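Local coordinates for protein rhamnosidase B (Bacillus sp., PDB 2OKX) that hydrolyses alpha-L-rhamnosides as an alpha-L-rhamnosidase of glycoside hydrolase family 78, probably releasing terminal rhamnose from its substrates, at residues 211-216 and 408-413; 395-400 and 462-467; 436-441 and 507-512; 484-489 and 501-506. One frame throughout, in Å; residues are numbered along the deposited sequence.

Contact 1 (211-216 and 408-413); sequences LSRVKA and ERRAVP
Arg213 and Glu408 face each other as a hydrogen-bonded pair of antiparallel strands, and the side chain of Arg213 follows the glutamate from root to tip. Its CB already lies 3.8 Å from Glu408 OE1. With CG anti to the backbone N (chi1 176°), the chain first runs straight, then bends at chi3 (67°), which swings the guanidinium over the carboxylate. CD passes 4.0 Å from Arg410 NH2. NE then donates to Glu408 OE1 at 2.8 Å, and NH2 to Glu408 OE2 at 3.0 Å, a side-on grip with one nitrogen for each oxygen. Both carboxylate oxygens lie near the guanidinium plane, yet the nitrogens come from above the carboxylate, the two planes being turned 56° apart. NH1 goes elsewhere, to the carbonyl of Asp434. Arg410 also grips Glu408 side-on, but with both NE and NH2 on OE1, so that this one oxygen accepts three N-H groups.

Beneath the charges the backbones pair: Arg213 N donates to Glu408 O and Glu408 N to Arg213 O, each at 2.8 Å. This joins strand 406-410 to strand 207-215, whose other side pairs with strand 436-443. Farther along, Leu211 turns the contact apolar, its CD1 meeting Pro413 CD at 3.8 Å. Arg213 NE and Arg410 NH2 come close, but the glutamate they share would offset their like charges. A single carboxylate thus serves two arginines, one from each segment, and is probably kept ionised by them; the Arg213 bridge links the two strands, while Arg410 steadies the same carboxylate from its own side.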
# COMPACT_ATOMS: atom_id res chain seq x y z
N LEU A 211 20.56 -11.57 -17.48
CA LEU A 211 20.02 -11.36 -18.81
C LEU A 211 19.61 -12.75 -19.24
O LEU A 211 20.35 -13.71 -19.03
CB LEU A 211 21.07 -10.78 -19.76
CG LEU A 211 20.53 -10.40 -21.15
CD1 LEU A 211 21.40 -9.35 -21.80
CD2 LEU A 211 20.44 -11.64 -22.01
N SER A 212 18.43 -12.88 -19.83
CA SER A 212 17.97 -14.19 -20.25
C SER A 212 17.20 -14.13 -21.56
O SER A 212 16.65 -13.09 -21.91
CB SER A 212 17.04 -14.79 -19.19
OG SER A 212 17.65 -14.86 -17.91
N ARG A 213 17.19 -15.25 -22.27
CA ARG A 213 16.42 -15.35 -23.50
C ARG A 213 15.15 -16.01 -22.99
O ARG A 213 15.21 -17.10 -22.42
CB ARG A 213 17.12 -16.24 -24.53
CG ARG A 213 16.29 -16.46 -25.81
CD ARG A 213 17.09 -17.21 -26.88
NE ARG A 213 17.38 -18.59 -26.51
CZ ARG A 213 16.70 -19.64 -26.94
NH1 ARG A 213 15.68 -19.48 -27.77
NH2 ARG A 213 17.04 -20.87 -26.56
N VAL A 214 14.01 -15.36 -23.17
CA VAL A 214 12.77 -15.93 -22.66
C VAL A 214 11.59 -15.88 -23.63
O VAL A 214 11.64 -15.23 -24.67
CB VAL A 214 12.35 -15.19 -21.37
CG1 VAL A 214 13.51 -15.16 -20.38
CG2 VAL A 214 11.91 -13.77 -21.70
N LYS A 215 10.52 -16.58 -23.26
CA LYS A 215 9.29 -16.62 -24.05
C LYS A 215 8.09 -16.68 -23.12
O LYS A 215 8.10 -17.41 -22.14
CB LYS A 215 9.26 -17.86 -24.95
CG LYS A 215 10.25 -17.84 -26.10
CD LYS A 215 10.11 -19.12 -26.92
CE LYS A 215 11.05 -19.11 -28.12
NZ LYS A 215 11.00 -20.41 -28.86
N ALA A 216 7.07 -15.89 -23.45
CA ALA A 216 5.83 -15.85 -22.68
C ALA A 216 4.91 -16.90 -23.30
O ALA A 216 5.17 -17.40 -24.39
CB ALA A 216 5.19 -14.48 -22.78
N GLU A 408 16.15 -18.84 -20.38
CA GLU A 408 17.54 -19.24 -20.59
C GLU A 408 18.52 -18.14 -20.20
O GLU A 408 18.66 -17.15 -20.91
CB GLU A 408 17.71 -19.60 -22.07
CG GLU A 408 19.05 -20.16 -22.46
CD GLU A 408 19.16 -20.33 -23.97
OE1 GLU A 408 19.33 -19.31 -24.67
OE2 GLU A 408 19.06 -21.47 -24.45
N ARG A 409 19.21 -18.34 -19.08
CA ARG A 409 20.18 -17.36 -18.60
C ARG A 409 21.40 -17.25 -19.50
O ARG A 409 21.95 -18.26 -19.93
CB ARG A 409 20.65 -17.72 -17.20
CG ARG A 409 19.67 -17.42 -16.09
CD ARG A 409 20.19 -16.29 -15.21
NE ARG A 409 21.62 -16.46 -14.94
CZ ARG A 409 22.28 -15.84 -13.97
NH1 ARG A 409 23.58 -16.05 -13.80
NH2 ARG A 409 21.63 -15.03 -13.14
N ARG A 410 21.82 -16.01 -19.76
CA ARG A 410 22.99 -15.72 -20.58
C ARG A 410 23.87 -14.75 -19.79
O ARG A 410 23.37 -13.97 -18.98
CB ARG A 410 22.60 -15.03 -21.90
CG ARG A 410 21.65 -15.81 -22.81
CD ARG A 410 22.26 -17.13 -23.25
NE ARG A 410 21.52 -17.72 -24.36
CZ ARG A 410 21.68 -17.39 -25.64
NH1 ARG A 410 22.57 -16.46 -25.98
NH2 ARG A 410 20.96 -17.99 -26.57
N ALA A 411 25.18 -14.80 -20.01
CA ALA A 411 26.08 -13.89 -19.30
C ALA A 411 25.72 -12.47 -19.71
O ALA A 411 25.36 -12.22 -20.86
CB ALA A 411 27.53 -14.20 -19.65
N VAL A 412 25.81 -11.53 -18.77
CA VAL A 412 25.49 -10.14 -19.08
C VAL A 412 26.66 -9.46 -19.80
O VAL A 412 27.77 -9.41 -19.28
CB VAL A 412 25.18 -9.33 -17.80
CG1 VAL A 412 24.86 -7.89 -18.16
CG2 VAL A 412 24.03 -9.96 -17.04
N PRO A 413 26.42 -8.93 -21.02
CA PRO A 413 27.47 -8.26 -21.78
C PRO A 413 27.82 -6.92 -21.13
O PRO A 413 26.93 -6.22 -20.64
CB PRO A 413 26.84 -8.06 -23.16
CG PRO A 413 25.78 -9.13 -23.22
CD PRO A 413 25.21 -9.09 -21.83
O HOH W 1 22.65 -13.64 -16.56

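Contact 2 (395-400 and 462-467); sequences ENVFGS and IIDAYG
The carboxylate of Asp464 is gripped at both oxygens, by a salt bridge from Arg513 at OD1 and another from Arg487 at OD2, and Val397 CG2 rests against it from the helix side, 3.5 Å from Asp464 OD2. Here the first turn of helix 397-402 packs on strand 462-472, part of a sheet in the concanavalin-like domain. Val397 meets this strand with both of its methyls. While CG2 lies against the carboxylate, passing Asp464 in the opposite direction, CG1 reaches 3.6 Å from Ala465 O and also meets Tyr466 CB.

The next residue supplies the aromatic half. Phe398 turns an edge toward the face of Tyr466 in an offset edge-to-face pair, with planes at 89° and centroids 5.6 Å apart. Tyr466 has CG anti to its own N (chi1 167°), a setting that raises the ring off the strand to meet the helix, and its hydroxyl is engaged by the backbone N-H of Thr479. With a serine in place of Tyr466, the edge of Phe398 would probably lose the ring face it rests against, and that N-H its acceptor.

The helix start has its own N-cap. Asn396 OD1 accepts the N-H of Gly399 at 3.0 Å in a nearly straight bond, the donor standing above the amide plane, while Asn396 ND2 turns to His315. The cap lies right beside Val397 and Phe398, the two residues that meet the strand. One turn on, Ser400 brings two donors to Asn396 O from opposite faces of its plane, OG at 2.7 Å and the backbone N at 3.1 Å.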
# COMPACT_ATOMS: atom_id res chain seq x y z
N GLU A 395 -2.69 -8.47 -23.24
CA GLU A 395 -1.39 -7.82 -23.08
C GLU A 395 -1.17 -7.93 -21.57
O GLU A 395 -1.44 -7.00 -20.81
CB GLU A 395 -1.49 -6.36 -23.53
CG GLU A 395 -1.96 -6.25 -24.99
CD GLU A 395 -2.09 -4.82 -25.47
OE1 GLU A 395 -3.05 -4.13 -25.06
OE2 GLU A 395 -1.22 -4.39 -26.25
N ASN A 396 -0.69 -9.10 -21.16
CA ASN A 396 -0.51 -9.44 -19.75
C ASN A 396 0.94 -9.65 -19.32
O ASN A 396 1.48 -10.76 -19.38
CB ASN A 396 -1.35 -10.69 -19.47
CG ASN A 396 -1.26 -11.15 -18.04
OD1 ASN A 396 -0.76 -10.44 -17.16
ND2 ASN A 396 -1.76 -12.36 -17.78
N VAL A 397 1.56 -8.57 -18.84
CA VAL A 397 2.95 -8.63 -18.41
C VAL A 397 3.16 -9.56 -17.22
O VAL A 397 4.12 -10.32 -17.20
CB VAL A 397 3.47 -7.22 -18.06
CG1 VAL A 397 4.92 -7.31 -17.55
CG2 VAL A 397 3.40 -6.33 -19.29
N PHE A 398 2.27 -9.51 -16.23
CA PHE A 398 2.40 -10.36 -15.05
C PHE A 398 2.38 -11.84 -15.41
O PHE A 398 3.30 -12.59 -15.07
CB PHE A 398 1.29 -10.05 -14.04
CG PHE A 398 1.41 -10.80 -12.75
CD1 PHE A 398 2.35 -10.41 -11.79
CD2 PHE A 398 0.60 -11.89 -12.48
CE1 PHE A 398 2.47 -11.11 -10.58
CE2 PHE A 398 0.71 -12.60 -11.28
CZ PHE A 398 1.65 -12.21 -10.33
N GLY A 399 1.33 -12.27 -16.11
CA GLY A 399 1.22 -13.67 -16.48
C GLY A 399 2.38 -14.13 -17.33
O GLY A 399 2.82 -15.28 -17.22
N SER A 400 2.88 -13.24 -18.18
CA SER A 400 4.00 -13.54 -19.07
C SER A 400 5.32 -13.67 -18.30
O SER A 400 6.29 -14.21 -18.82
CB SER A 400 4.14 -12.44 -20.13
OG SER A 400 2.98 -12.36 -20.94
N ILE A 462 8.11 -4.18 -28.06
CA ILE A 462 7.42 -4.22 -26.78
C ILE A 462 8.40 -4.10 -25.61
O ILE A 462 9.40 -4.83 -25.55
CB ILE A 462 6.64 -5.54 -26.61
CG1 ILE A 462 5.50 -5.61 -27.63
CG2 ILE A 462 6.09 -5.64 -25.18
CD1 ILE A 462 4.81 -6.97 -27.66
N ILE A 463 8.11 -3.19 -24.69
CA ILE A 463 8.93 -3.00 -23.50
C ILE A 463 8.06 -3.31 -22.28
O ILE A 463 7.19 -2.51 -21.91
CB ILE A 463 9.45 -1.54 -23.39
CG1 ILE A 463 10.23 -1.16 -24.66
CG2 ILE A 463 10.37 -1.40 -22.18
CD1 ILE A 463 11.47 -2.02 -24.92
N ASP A 464 8.30 -4.46 -21.66
CA ASP A 464 7.54 -4.89 -20.48
C ASP A 464 8.32 -4.64 -19.20
O ASP A 464 9.52 -4.94 -19.11
CB ASP A 464 7.22 -6.38 -20.58
CG ASP A 464 6.07 -6.68 -21.53
OD1 ASP A 464 5.79 -7.87 -21.75
OD2 ASP A 464 5.46 -5.72 -22.04
N ALA A 465 7.63 -4.10 -18.19
CA ALA A 465 8.25 -3.81 -16.91
C ALA A 465 7.45 -4.49 -15.81
O ALA A 465 6.23 -4.42 -15.78
CB ALA A 465 8.29 -2.31 -16.67
N TYR A 466 8.16 -5.16 -14.90
CA TYR A 466 7.54 -5.87 -13.80
C TYR A 466 8.46 -5.81 -12.58
O TYR A 466 9.60 -6.26 -12.63
CB TYR A 466 7.29 -7.32 -14.22
CG TYR A 466 6.94 -8.29 -13.11
CD1 TYR A 466 5.97 -7.97 -12.15
CD2 TYR A 466 7.54 -9.54 -13.04
CE1 TYR A 466 5.62 -8.88 -11.15
CE2 TYR A 466 7.19 -10.46 -12.06
CZ TYR A 466 6.23 -10.12 -11.12
OH TYR A 466 5.87 -11.05 -10.17
N GLY A 467 7.97 -5.24 -11.48
CA GLY A 467 8.79 -5.12 -10.29
C GLY A 467 8.46 -6.07 -9.15
O GLY A 467 7.29 -6.26 -8.80

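Contact 3 (436-441 and 507-512); sequences DCELVI and YLFLTV
Val440 CG2 sits over one face of the Phe509 ring, 4.0 Å from its centroid and 26° off the normal, a CH-pi contact between residues of a non-hydrogen-bonded pair. The two side chains run side by side in the same direction, with CG2 closest to Phe509 CE2. CG2 owes this place to its position anti to the carbonyl carbon; the CG1 branch, anti to the backbone N, instead comes near Tyr507 CB.

On the other face of the sheet Leu439 and Leu510 pair off, as do Ile441 with Leu508 and Cys437 with Val512. Their CB atoms stand 4.3 Å apart in the leucine pair. Beyond them lies strand 520-528, against which Leu508 and Leu510 rest. Two sheets packed face to face through an apolar layer of this kind are characteristic of the concanavalin-like beta-sandwich, and strands 436-443 and 507-513 are antiparallel neighbours in one of them. Each hydrogen-bonded pair is closed by two backbone bonds; the shortest, from Leu510 N to Leu439 O, measures 2.7 Å.

Back on the Val440 face, the ring of Phe509 leads to charge. Glu438, extended beyond CG, lies along the ring with its carboxylate at the edge, Glu438 CD being 3.6 Å from Phe509 CD2, and turned 87° to the ring plane. Such an edge carries the ring's weakly positive hydrogens, which probably suits the buried acid. Glu438 OE1 has firmer partners in a salt bridge from Arg404 and in water 2, which donates to it at 2.7 Å and accepts from Thr511 OG1. At the start of strand 436-443, Asp436 OD1 forms a salt bridge with Arg513, the residue after Val512.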
# COMPACT_ATOMS: atom_id res chain seq x y z
N ASP A 436 12.64 -13.55 -26.48
CA ASP A 436 12.71 -12.17 -26.03
C ASP A 436 13.95 -11.96 -25.16
O ASP A 436 14.58 -12.92 -24.71
CB ASP A 436 11.46 -11.83 -25.22
CG ASP A 436 10.18 -12.16 -25.96
OD1 ASP A 436 9.16 -12.40 -25.28
OD2 ASP A 436 10.18 -12.18 -27.21
N CYS A 437 14.29 -10.70 -24.90
CA CYS A 437 15.44 -10.36 -24.08
C CYS A 437 14.98 -9.85 -22.72
O CYS A 437 14.39 -8.78 -22.63
CB CYS A 437 16.29 -9.29 -24.76
SG CYS A 437 17.78 -8.83 -23.82
N GLU A 438 15.25 -10.61 -21.67
CA GLU A 438 14.86 -10.22 -20.32
C GLU A 438 16.05 -9.72 -19.50
O GLU A 438 17.05 -10.42 -19.35
CB GLU A 438 14.22 -11.39 -19.59
CG GLU A 438 13.97 -11.12 -18.11
CD GLU A 438 13.70 -12.39 -17.33
OE1 GLU A 438 12.57 -12.93 -17.44
OE2 GLU A 438 14.62 -12.86 -16.63
N LEU A 439 15.92 -8.51 -18.97
CA LEU A 439 16.95 -7.93 -18.13
C LEU A 439 16.39 -7.81 -16.72
O LEU A 439 15.27 -7.34 -16.54
CB LEU A 439 17.32 -6.52 -18.61
CG LEU A 439 18.48 -6.30 -19.57
CD1 LEU A 439 18.37 -7.20 -20.77
CD2 LEU A 439 18.48 -4.83 -19.98
N VAL A 440 17.15 -8.26 -15.71
CA VAL A 440 16.70 -8.10 -14.33
C VAL A 440 17.59 -7.00 -13.77
O VAL A 440 18.79 -7.19 -13.58
CB VAL A 440 16.86 -9.39 -13.50
CG1 VAL A 440 16.49 -9.11 -12.04
CG2 VAL A 440 15.93 -10.48 -14.04
N ILE A 441 16.98 -5.85 -13.53
CA ILE A 441 17.67 -4.67 -13.02
C ILE A 441 17.51 -4.61 -11.51
O ILE A 441 16.39 -4.63 -11.02
CB ILE A 441 17.06 -3.38 -13.64
CG1 ILE A 441 17.09 -3.46 -15.17
CG2 ILE A 441 17.80 -2.16 -13.14
CD1 ILE A 441 18.47 -3.61 -15.75
N TYR A 507 13.66 -5.24 -7.55
CA TYR A 507 14.13 -5.81 -8.81
C TYR A 507 13.14 -5.56 -9.93
O TYR A 507 11.95 -5.80 -9.77
CB TYR A 507 14.34 -7.32 -8.66
CG TYR A 507 15.20 -7.69 -7.47
CD1 TYR A 507 16.59 -7.76 -7.58
CD2 TYR A 507 14.62 -7.97 -6.24
CE1 TYR A 507 17.39 -8.12 -6.48
CE2 TYR A 507 15.40 -8.32 -5.14
CZ TYR A 507 16.77 -8.40 -5.27
OH TYR A 507 17.53 -8.78 -4.18
N LEU A 508 13.63 -5.10 -11.07
CA LEU A 508 12.77 -4.83 -12.21
C LEU A 508 13.06 -5.77 -13.38
O LEU A 508 14.19 -5.82 -13.89
CB LEU A 508 12.93 -3.39 -12.68
CG LEU A 508 12.02 -2.94 -13.83
CD1 LEU A 508 10.58 -2.84 -13.34
CD2 LEU A 508 12.48 -1.59 -14.36
N PHE A 509 12.06 -6.53 -13.78
CA PHE A 509 12.21 -7.40 -14.93
C PHE A 509 11.85 -6.52 -16.12
O PHE A 509 10.71 -6.09 -16.24
CB PHE A 509 11.24 -8.59 -14.87
CG PHE A 509 11.68 -9.68 -13.94
CD1 PHE A 509 11.57 -9.54 -12.56
CD2 PHE A 509 12.22 -10.86 -14.46
CE1 PHE A 509 11.99 -10.56 -11.70
CE2 PHE A 509 12.64 -11.89 -13.61
CZ PHE A 509 12.53 -11.74 -12.23
N LEU A 510 12.83 -6.24 -16.98
CA LEU A 510 12.58 -5.41 -18.16
C LEU A 510 12.74 -6.36 -19.33
O LEU A 510 13.84 -6.83 -19.62
CB LEU A 510 13.61 -4.28 -18.24
CG LEU A 510 13.34 -3.24 -19.34
CD1 LEU A 510 12.09 -2.44 -19.00
CD2 LEU A 510 14.54 -2.32 -19.49
N THR A 511 11.63 -6.67 -20.00
CA THR A 511 11.67 -7.61 -21.11
C THR A 511 11.32 -6.96 -22.44
O THR A 511 10.27 -6.34 -22.60
CB THR A 511 10.73 -8.79 -20.81
OG1 THR A 511 10.98 -9.27 -19.49
CG2 THR A 511 10.97 -9.93 -21.79
N VAL A 512 12.24 -7.11 -23.40
CA VAL A 512 12.10 -6.53 -24.73
C VAL A 512 11.67 -7.62 -25.71
O VAL A 512 12.33 -8.65 -25.82
CB VAL A 512 13.44 -5.92 -25.19
CG1 VAL A 512 13.26 -5.20 -26.53
CG2 VAL A 512 13.95 -4.94 -24.13
O HOH W 2 10.41 -11.67 -18.42

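Contact 4 (484-489 and 501-506); sequences NTFRYI and VRRGFR
Arg503 sets CG anti to its carbonyl carbon (chi1 -66°) and runs fully extended to NE, a reach that brings its guanidinium beside the start of strand 485-489, at Thr485 and Phe486. Phe486 answers with CG between its backbone N and carbonyl carbon (chi1 79°), which turns its ring edge to the arginine. Phe486 CD1 lies over one guanidinium face, 3.8 Å from Arg503 NH1, and Val501 CG1 covers the opposite face, so the guanidinium is sandwiched, off-centre, between two apolar neighbours. NH2 donates to Thr485 O at 2.7 Å in a bent bond that reaches the carbonyl from 57° above its plane, and lies 3.4 Å from Phe486 CB.

The same arginine slides past Asn484 in the opposite direction, and its CG stands 3.5 Å from Asn484 OD1. Asn484 ND2 donates to Gly504 O at 3.1 Å and also to Gly467 O on strand 462-472, so that one amide ties two strands. Water 3 adds a second link, accepting from Gly504 N and lying 2.7 Å from Asn484 OD1.

These residues join strand 485-489 to strand 503-505, just before the chain turns a corner at Arg506, within the concanavalin-like domain. Replacing Arg503 by a leucine would probably cost Thr485 O the NH2 donor and leave Glu152, the salt-bridge partner of NH2, without this countercharge in a buried place. The guanidinium therefore does two jobs here: its flat faces suit apolar packing, while its N-H groups, shared among Thr485, Glu152 and Ser499, probably spread the buried charge.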
# COMPACT_ATOMS: atom_id res chain seq x y z
N ASN A 484 2.10 -5.59 -10.81
CA ASN A 484 3.08 -4.51 -10.65
C ASN A 484 3.80 -4.32 -11.98
O ASN A 484 5.02 -4.45 -12.07
CB ASN A 484 4.08 -4.94 -9.57
CG ASN A 484 4.54 -3.78 -8.72
OD1 ASN A 484 3.85 -2.77 -8.61
ND2 ASN A 484 5.69 -3.94 -8.08
N THR A 485 3.03 -3.95 -13.00
CA THR A 485 3.58 -3.85 -14.34
C THR A 485 3.03 -2.75 -15.25
O THR A 485 2.10 -2.03 -14.91
CB THR A 485 3.28 -5.15 -15.10
OG1 THR A 485 1.86 -5.23 -15.29
CG2 THR A 485 3.71 -6.37 -14.29
N PHE A 486 3.65 -2.68 -16.43
CA PHE A 486 3.21 -1.80 -17.50
C PHE A 486 3.84 -2.33 -18.78
O PHE A 486 4.87 -3.01 -18.75
CB PHE A 486 3.57 -0.31 -17.25
CG PHE A 486 5.00 0.07 -17.53
CD1 PHE A 486 5.79 0.60 -16.51
CD2 PHE A 486 5.54 -0.03 -18.81
CE1 PHE A 486 7.09 1.04 -16.77
CE2 PHE A 486 6.84 0.40 -19.07
CZ PHE A 486 7.62 0.94 -18.05
N ARG A 487 3.17 -2.08 -19.90
CA ARG A 487 3.70 -2.48 -21.19
C ARG A 487 3.75 -1.22 -22.02
O ARG A 487 2.80 -0.44 -22.04
CB ARG A 487 2.81 -3.51 -21.89
CG ARG A 487 3.13 -3.65 -23.39
CD ARG A 487 2.55 -4.91 -23.98
NE ARG A 487 3.20 -6.10 -23.47
CZ ARG A 487 2.86 -7.34 -23.79
NH1 ARG A 487 1.86 -7.56 -24.64
NH2 ARG A 487 3.52 -8.37 -23.28
N TYR A 488 4.87 -1.02 -22.69
CA TYR A 488 5.08 0.15 -23.53
C TYR A 488 5.45 -0.38 -24.91
O TYR A 488 6.38 -1.18 -25.04
CB TYR A 488 6.22 1.00 -22.97
CG TYR A 488 6.56 2.22 -23.80
CD1 TYR A 488 5.95 3.45 -23.56
CD2 TYR A 488 7.50 2.13 -24.83
CE1 TYR A 488 6.28 4.57 -24.32
CE2 TYR A 488 7.83 3.25 -25.60
CZ TYR A 488 7.22 4.46 -25.34
OH TYR A 488 7.55 5.56 -26.09
N ILE A 489 4.71 0.05 -25.92
CA ILE A 489 4.98 -0.37 -27.29
C ILE A 489 5.62 0.83 -27.99
O ILE A 489 5.05 1.91 -28.04
CB ILE A 489 3.68 -0.77 -28.01
CG1 ILE A 489 2.95 -1.83 -27.18
CG2 ILE A 489 4.01 -1.35 -29.38
CD1 ILE A 489 1.53 -2.11 -27.63
N VAL A 501 2.22 5.85 -12.75
CA VAL A 501 1.68 4.93 -11.75
C VAL A 501 2.80 4.53 -10.78
O VAL A 501 3.81 3.99 -11.20
CB VAL A 501 1.11 3.66 -12.41
CG1 VAL A 501 0.66 2.65 -11.35
CG2 VAL A 501 -0.05 4.04 -13.32
N ARG A 502 2.60 4.81 -9.50
CA ARG A 502 3.61 4.47 -8.49
C ARG A 502 3.73 2.97 -8.27
O ARG A 502 2.72 2.26 -8.22
CB ARG A 502 3.28 5.14 -7.16
CG ARG A 502 4.20 4.71 -6.01
CD ARG A 502 3.65 5.13 -4.65
NE ARG A 502 3.72 6.57 -4.44
CZ ARG A 502 4.84 7.25 -4.21
NH1 ARG A 502 6.01 6.61 -4.16
NH2 ARG A 502 4.80 8.56 -4.04
N ARG A 503 4.96 2.48 -8.16
CA ARG A 503 5.22 1.07 -7.90
C ARG A 503 6.35 0.94 -6.88
O ARG A 503 7.26 1.76 -6.84
CB ARG A 503 5.62 0.34 -9.18
CG ARG A 503 4.50 0.26 -10.21
CD ARG A 503 4.90 -0.54 -11.44
NE ARG A 503 3.83 -0.49 -12.44
CZ ARG A 503 3.59 0.56 -13.22
NH1 ARG A 503 4.34 1.65 -13.13
NH2 ARG A 503 2.57 0.53 -14.06
N GLY A 504 6.26 -0.10 -6.05
CA GLY A 504 7.28 -0.34 -5.04
C GLY A 504 7.91 -1.68 -5.39
O GLY A 504 7.20 -2.65 -5.65
N PHE A 505 9.24 -1.73 -5.40
CA PHE A 505 9.94 -2.96 -5.74
C PHE A 505 11.44 -2.74 -5.61
O PHE A 505 11.90 -1.61 -5.42
CB PHE A 505 9.63 -3.33 -7.20
CG PHE A 505 10.11 -2.30 -8.19
CD1 PHE A 505 11.38 -2.41 -8.76
CD2 PHE A 505 9.33 -1.20 -8.50
CE1 PHE A 505 11.86 -1.43 -9.63
CE2 PHE A 505 9.80 -0.21 -9.37
CZ PHE A 505 11.07 -0.32 -9.93
N ARG A 506 12.21 -3.82 -5.70
CA ARG A 506 13.66 -3.70 -5.67
C ARG A 506 14.22 -4.17 -7.01
O ARG A 506 15.15 -3.56 -7.54
CB ARG A 506 14.28 -4.56 -4.55
CG ARG A 506 15.79 -4.70 -4.73
CD ARG A 506 16.56 -5.27 -3.53
NE ARG A 506 17.96 -5.50 -3.92
CZ ARG A 506 18.89 -6.06 -3.14
NH1 ARG A 506 18.60 -6.44 -1.90
NH2 ARG A 506 20.11 -6.26 -3.62
O HOH W 3 3.56 -1.27 -6.37
O HOH W 4 1.11 -1.45 -11.77

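In the fold
Each contact has at least one segment in the same mixed sheet, which runs 406-410, 207-215, 436-443, 507-513, 462-472, 485-489; helix 397-402 and strand 503-505 lie outside it and pack on it. Contact 1 passes to contact 3 where Val214 O stands 2.7 Å from Asp436 N, their centres 9 Å apart. Contact 3 joins contact 2 through Tyr466 O and Phe509 N, also 2.7 Å apart, and contact 2 joins contact 4 through a probable hydrogen bond from Ile463 N to Tyr488 O. Residues 501-506 run straight into 507-512. A calcium ion lies about 13 Å from the Leu510 side chain, and a glycerol, probably from the crystallisation liquor, about 3 Å from that of Arg410.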